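Local atomic coordinates of glycerol dehydratase (Clostridium butyricum, PDB entry 1R8W), a protein that probably catalyses, as a glycyl-radical lyase, the dehydration of glycerol to 3-hydroxypropionaldehyde. Residues 28-33 with 82-87; 58-63 with 215-220. One frame throughout, in Å; residues are numbered along the deposited sequence.

Two neighbouring contacts in the helical part of the chain illustrate how helix ends of different kinds are secured. Both are buried, with centres about 15 Å apart, and neither is touched by the other protein chain. Contact 1 joins the start of helix 30-41 to an irregular loop, and its chemistry is largely polar: backbone bonds, ordered waters and an arginine stacked on a phenylalanine. Contact 2 sets the end of helix 47-61 against the middle of helix 197-230, and is mostly apolar, built around one tyrosine ring. The two meet directly, since E30 packs on I62 and P63, and R31 on I58, as the consecutive helices 30-41 and 47-61 come together.

Contact 1 (28-33 with 82-87); sequences ESERAI and SSQVFP
The guanidinium of R31 lies flat over one face of the F86 ring, their centres 3.8 Å apart and the planes inclined by 25°. With CG anti to the backbone N (chi1 -178°) and the chain extended as far as NE, the side chain reaches across to the loop; on the way CD adds a CH-pi contact toward the rim of the same ring face. From there NH1 turns to a lone pair of V85 O, in the carbonyl plane, at 3.1 Å; the bond is bent, with the oxygen tilted 26° from the guanidinium plane. A salt bridge from NH2 to E88 and a bond from NE to I276 O add to the grip.

Backbone-to-backbone bonding is carried by E28, whose N donates to S83 O at 2.9 Å. The amide oxygen of Q84 meets the first turn of helix 30-41, taking a weak bond from R31 N, while NE2 is bonded to L76 O.

Two waters extend this network. The first has four partners: it donates to E28 O and to Q84 OE1, the latter at 2.6 Å, and accepts from A32 N and V85 N. The second joins the carboxylates of E28 and E30 to Q84 NE2, lying 2.6 Å from E28 OE1, which is also held by K78 N.

Packing between purely apolar side chains is a small patch where A32 CB sits 3.8 Å from V85 CB and equally far from P87 CG.

Such chemistry implies that the loop is fixed by direction as much as by shape: of the amides at the helix start, A32 N is held by a bridging water and R31 N leans weakly on the Q84 side chain, and the arginine's charge is probably balanced by E88 while its face rests on an aromatic ring.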
loop_
_atom_site.group_PDB
_atom_site.type_symbol
_atom_site.label_atom_id
_atom_site.label_comp_id
_atom_site.label_asym_id
_atom_site.label_seq_id
_atom_site.Cartn_x
_atom_site.Cartn_y
_atom_site.Cartn_z
ATOM N N GLU A 28 -14.376 9.032 -27.148
ATOM C CA GLU A 28 -14.566 7.643 -27.549
ATOM C C GLU A 28 -14.573 6.773 -26.303
ATOM O O GLU A 28 -14.111 7.200 -25.248
ATOM C CB GLU A 28 -13.480 7.226 -28.538
ATOM C CG GLU A 28 -13.354 8.209 -29.696
ATOM C CD GLU A 28 -12.646 7.634 -30.905
ATOM O OE1 GLU A 28 -11.802 6.728 -30.731
ATOM O OE2 GLU A 28 -12.920 8.101 -32.035
ATOM N N SER A 29 -15.096 5.556 -26.416
ATOM C CA SER A 29 -15.222 4.678 -25.252
ATOM C C SER A 29 -14.384 3.403 -25.170
ATOM O O SER A 29 -14.405 2.718 -24.148
ATOM C CB SER A 29 -16.691 4.291 -25.088
ATOM O OG SER A 29 -17.160 3.653 -26.265
ATOM N N GLU A 30 -13.657 3.078 -26.226
ATOM C CA GLU A 30 -12.858 1.862 -26.231
ATOM C C GLU A 30 -11.949 1.653 -25.015
ATOM O O GLU A 30 -12.074 0.644 -24.319
ATOM C CB GLU A 30 -12.030 1.783 -27.515
ATOM C CG GLU A 30 -12.807 1.326 -28.757
ATOM C CD GLU A 30 -13.910 2.285 -29.179
ATOM O OE1 GLU A 30 -13.675 3.513 -29.180
ATOM O OE2 GLU A 30 -15.007 1.805 -29.527
ATOM N N ARG A 31 -11.040 2.589 -24.747
ATOM C CA ARG A 31 -10.137 2.425 -23.611
ATOM C C ARG A 31 -10.854 2.245 -22.281
ATOM O O ARG A 31 -10.463 1.406 -21.476
ATOM C CB ARG A 31 -9.176 3.603 -23.488
ATOM C CG ARG A 31 -8.182 3.441 -22.338
ATOM C CD ARG A 31 -7.299 4.665 -22.152
ATOM N NE ARG A 31 -6.302 4.458 -21.103
ATOM C CZ ARG A 31 -6.567 4.382 -19.799
ATOM N NH1 ARG A 31 -7.812 4.501 -19.350
ATOM N NH2 ARG A 31 -5.578 4.182 -18.939
ATOM N N ALA A 32 -11.895 3.035 -22.047
ATOM C CA ALA A 32 -12.644 2.946 -20.799
ATOM C C ALA A 32 -13.212 1.545 -20.609
ATOM O O ALA A 32 -13.146 0.983 -19.516
ATOM C CB ALA A 32 -13.765 3.975 -20.783
ATOM N N ILE A 33 -13.768 0.980 -21.676
ATOM C CA ILE A 33 -14.333 -0.360 -21.606
ATOM C C ILE A 33 -13.233 -1.388 -21.350
ATOM O O ILE A 33 -13.359 -2.245 -20.476
ATOM C CB ILE A 33 -15.083 -0.731 -22.921
ATOM C CG1 ILE A 33 -16.532 -0.239 -22.866
ATOM C CG2 ILE A 33 -15.098 -2.240 -23.118
ATOM C CD1 ILE A 33 -16.681 1.246 -22.708
ATOM N N SER A 82 -9.331 13.615 -31.051
ATOM C CA SER A 82 -10.361 13.263 -30.077
ATOM C C SER A 82 -9.770 12.692 -28.796
ATOM O O SER A 82 -8.554 12.555 -28.673
ATOM C CB SER A 82 -11.352 12.284 -30.701
ATOM O OG SER A 82 -11.994 12.886 -31.816
ATOM N N SER A 83 -10.626 12.355 -27.841
ATOM C CA SER A 83 -10.150 11.852 -26.558
ATOM C C SER A 83 -10.709 10.518 -26.072
ATOM O O SER A 83 -11.882 10.197 -26.246
ATOM C CB SER A 83 -10.396 12.911 -25.476
ATOM O OG SER A 83 -10.056 12.423 -24.190
ATOM N N GLN A 84 -9.833 9.756 -25.434
ATOM C CA GLN A 84 -10.165 8.460 -24.868
ATOM C C GLN A 84 -10.581 8.808 -23.429
ATOM O O GLN A 84 -10.477 9.967 -23.030
ATOM C CB GLN A 84 -8.902 7.598 -24.907
ATOM C CG GLN A 84 -9.080 6.126 -25.205
ATOM C CD GLN A 84 -10.000 5.827 -26.371
ATOM O OE1 GLN A 84 -11.191 5.612 -26.183
ATOM N NE2 GLN A 84 -9.453 5.809 -27.580
ATOM N N VAL A 85 -11.054 7.835 -22.653
ATOM C CA VAL A 85 -11.477 8.106 -21.275
ATOM C C VAL A 85 -10.611 7.388 -20.239
ATOM O O VAL A 85 -10.139 6.276 -20.484
ATOM C CB VAL A 85 -12.959 7.713 -21.066
ATOM C CG1 VAL A 85 -13.321 7.778 -19.595
ATOM C CG2 VAL A 85 -13.853 8.647 -21.862
ATOM N N PHE A 86 -10.400 8.026 -19.086
ATOM C CA PHE A 86 -9.573 7.445 -18.030
ATOM C C PHE A 86 -10.297 7.389 -16.693
ATOM O O PHE A 86 -10.029 8.186 -15.795
ATOM C CB PHE A 86 -8.272 8.235 -17.888
ATOM C CG PHE A 86 -7.422 8.219 -19.131
ATOM C CD1 PHE A 86 -7.842 8.869 -20.288
ATOM C CD2 PHE A 86 -6.213 7.532 -19.154
ATOM C CE1 PHE A 86 -7.075 8.833 -21.440
ATOM C CE2 PHE A 86 -5.440 7.492 -20.304
ATOM C CZ PHE A 86 -5.872 8.143 -21.451
ATOM N N PRO A 87 -11.199 6.405 -16.539
ATOM C CA PRO A 87 -12.036 6.131 -15.363
ATOM C C PRO A 87 -11.267 5.951 -14.069
ATOM O O PRO A 87 -11.790 6.245 -12.996
ATOM C CB PRO A 87 -12.750 4.831 -15.730
ATOM C CG PRO A 87 -12.625 4.736 -17.206
ATOM C CD PRO A 87 -11.266 5.274 -17.478
HETATM O O HOH W 1 -12.226 5.451 -23.816
HETATM O O HOH W 2 -11.205 4.351 -29.824
#

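Contact 2 (58-63 with 215-220); sequences ILENIP and AITYVN
L59 places its CD2 methyl over one face of the Y218 ring, 4.1 Å from the ring centroid and 27° off the normal, a CH-pi contact in which the two side chains cross at about a right angle. The other methyl, CD1, reaches the backbone of the facing helix, 3.9 Å from A215 N. With CG anti to the backbone N (chi1 -177°), the ring of Y218 is led away from helix 197-230 and past the last turn of helix 47-61.

The rim of that ring is occupied as well. I62 CG2 approaches CE1 of Y218 at 3.7 Å, near the ring plane, and L59 O lies in plane beside CD1. At the far end Y218 OH donates to a water 2.6 Å away, which in turn donates to P63 O; the hydroxyl is also bonded to that of Y222, whose ring meets Y218 edge-to-face. Nearly one turn on from Y218, R221 NH1 bonds both L59 O and I62 O, tying down the carbonyls where helix 47-61 finishes. On the flank, E60 CG merely brushes T217 OG1, its carboxylate being engaged by K56.

I276 of helix 260-277 touches L59, and I273 of the same helix touches A215, so three helices share this apolar seam. It is lateral helix-to-helix packing in the helical outer layer, as in the glycyl-radical (pyruvate formate lyase-like) fold, where helices surround a central barrel.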
loop_
_atom_site.group_PDB
_atom_site.type_symbol
_atom_site.label_atom_id
_atom_site.label_comp_id
_atom_site.label_asym_id
_atom_site.label_seq_id
_atom_site.Cartn_x
_atom_site.Cartn_y
_atom_site.Cartn_z
ATOM N N ILE A 58 -5.428 -3.312 -22.925
ATOM C CA ILE A 58 -5.757 -2.157 -23.742
ATOM C C ILE A 58 -5.015 -2.190 -25.077
ATOM O O ILE A 58 -5.631 -2.122 -26.140
ATOM C CB ILE A 58 -5.409 -0.848 -23.006
ATOM C CG1 ILE A 58 -6.394 -0.617 -21.862
ATOM C CG2 ILE A 58 -5.431 0.319 -23.975
ATOM C CD1 ILE A 58 -6.013 0.538 -20.965
ATOM N N LEU A 59 -3.691 -2.312 -25.024
ATOM C CA LEU A 59 -2.892 -2.315 -26.243
ATOM C C LEU A 59 -3.160 -3.462 -27.210
ATOM O O LEU A 59 -2.893 -3.341 -28.404
ATOM C CB LEU A 59 -1.399 -2.269 -25.899
ATOM C CG LEU A 59 -0.916 -0.979 -25.228
ATOM C CD1 LEU A 59 0.594 -1.008 -25.095
ATOM C CD2 LEU A 59 -1.343 0.221 -26.054
ATOM N N GLU A 60 -3.683 -4.575 -26.707
ATOM C CA GLU A 60 -3.968 -5.716 -27.570
ATOM C C GLU A 60 -5.336 -5.613 -28.221
ATOM O O GLU A 60 -5.564 -6.199 -29.271
ATOM C CB GLU A 60 -3.919 -7.030 -26.783
ATOM C CG GLU A 60 -2.579 -7.366 -26.169
ATOM C CD GLU A 60 -2.612 -8.678 -25.402
ATOM O OE1 GLU A 60 -3.604 -8.925 -24.679
ATOM O OE2 GLU A 60 -1.639 -9.455 -25.511
ATOM N N ASN A 61 -6.239 -4.857 -27.608
ATOM C CA ASN A 61 -7.597 -4.749 -28.126
ATOM C C ASN A 61 -8.085 -3.364 -28.546
ATOM O O ASN A 61 -9.219 -3.217 -28.993
ATOM C CB ASN A 61 -8.558 -5.336 -27.090
ATOM C CG ASN A 61 -8.203 -6.763 -26.722
ATOM O OD1 ASN A 61 -8.355 -7.677 -27.529
ATOM N ND2 ASN A 61 -7.712 -6.959 -25.505
ATOM N N ILE A 62 -7.242 -2.350 -28.409
ATOM C CA ILE A 62 -7.643 -0.999 -28.782
ATOM C C ILE A 62 -7.684 -0.896 -30.308
ATOM O O ILE A 62 -6.826 -1.452 -30.996
ATOM C CB ILE A 62 -6.645 0.053 -28.209
ATOM C CG1 ILE A 62 -7.233 1.458 -28.306
ATOM C CG2 ILE A 62 -5.328 -0.008 -28.956
ATOM C CD1 ILE A 62 -8.343 1.723 -27.311
ATOM N N PRO A 63 -8.693 -0.206 -30.860
ATOM C CA PRO A 63 -8.778 -0.069 -32.314
ATOM C C PRO A 63 -7.498 0.511 -32.895
ATOM O O PRO A 63 -6.924 1.443 -32.339
ATOM C CB PRO A 63 -9.962 0.869 -32.498
ATOM C CG PRO A 63 -10.863 0.474 -31.375
ATOM C CD PRO A 63 -9.896 0.350 -30.212
ATOM N N ALA A 215 3.811 -3.265 -25.422
ATOM C CA ALA A 215 4.164 -2.200 -26.347
ATOM C C ALA A 215 4.666 -2.810 -27.651
ATOM O O ALA A 215 4.363 -2.312 -28.737
ATOM C CB ALA A 215 5.233 -1.308 -25.739
ATOM N N ILE A 216 5.431 -3.894 -27.543
ATOM C CA ILE A 216 5.957 -4.551 -28.728
ATOM C C ILE A 216 4.832 -5.088 -29.609
ATOM O O ILE A 216 4.870 -4.933 -30.829
ATOM C CB ILE A 216 6.912 -5.726 -28.374
ATOM C CG1 ILE A 216 8.156 -5.199 -27.655
ATOM C CG2 ILE A 216 7.349 -6.441 -29.646
ATOM C CD1 ILE A 216 9.200 -6.265 -27.360
ATOM N N THR A 217 3.826 -5.715 -29.008
ATOM C CA THR A 217 2.741 -6.239 -29.823
ATOM C C THR A 217 1.896 -5.099 -30.387
ATOM O O THR A 217 1.287 -5.241 -31.447
ATOM C CB THR A 217 1.839 -7.228 -29.043
ATOM O OG1 THR A 217 0.637 -6.570 -28.640
ATOM C CG2 THR A 217 2.561 -7.768 -27.833
ATOM N N TYR A 218 1.869 -3.966 -29.691
ATOM C CA TYR A 218 1.110 -2.811 -30.170
ATOM C C TYR A 218 1.707 -2.366 -31.497
ATOM O O TYR A 218 0.993 -2.149 -32.470
ATOM C CB TYR A 218 1.183 -1.651 -29.175
ATOM C CG TYR A 218 0.356 -0.451 -29.587
ATOM C CD1 TYR A 218 -1.037 -0.523 -29.635
ATOM C CD2 TYR A 218 0.968 0.750 -29.955
ATOM C CE1 TYR A 218 -1.802 0.566 -30.042
ATOM C CE2 TYR A 218 0.213 1.846 -30.366
ATOM C CZ TYR A 218 -1.169 1.747 -30.409
ATOM O OH TYR A 218 -1.916 2.819 -30.841
ATOM N N VAL A 219 3.028 -2.239 -31.527
ATOM C CA VAL A 219 3.726 -1.829 -32.736
ATOM C C VAL A 219 3.515 -2.842 -33.860
ATOM O O VAL A 219 3.366 -2.464 -35.023
ATOM C CB VAL A 219 5.242 -1.674 -32.484
ATOM C CG1 VAL A 219 5.942 -1.257 -33.768
ATOM C CG2 VAL A 219 5.483 -0.642 -31.394
ATOM N N ASN A 220 3.505 -4.127 -33.514
ATOM C CA ASN A 220 3.303 -5.172 -34.512
ATOM C C ASN A 220 1.910 -5.125 -35.106
ATOM O O ASN A 220 1.730 -5.400 -36.291
ATOM C CB ASN A 220 3.568 -6.544 -33.907
ATOM C CG ASN A 220 5.008 -6.976 -34.081
ATOM O OD1 ASN A 220 5.559 -7.701 -33.251
ATOM N ND2 ASN A 220 5.626 -6.538 -35.174
HETATM O O HOH W 3 -4.476 2.751 -31.322
#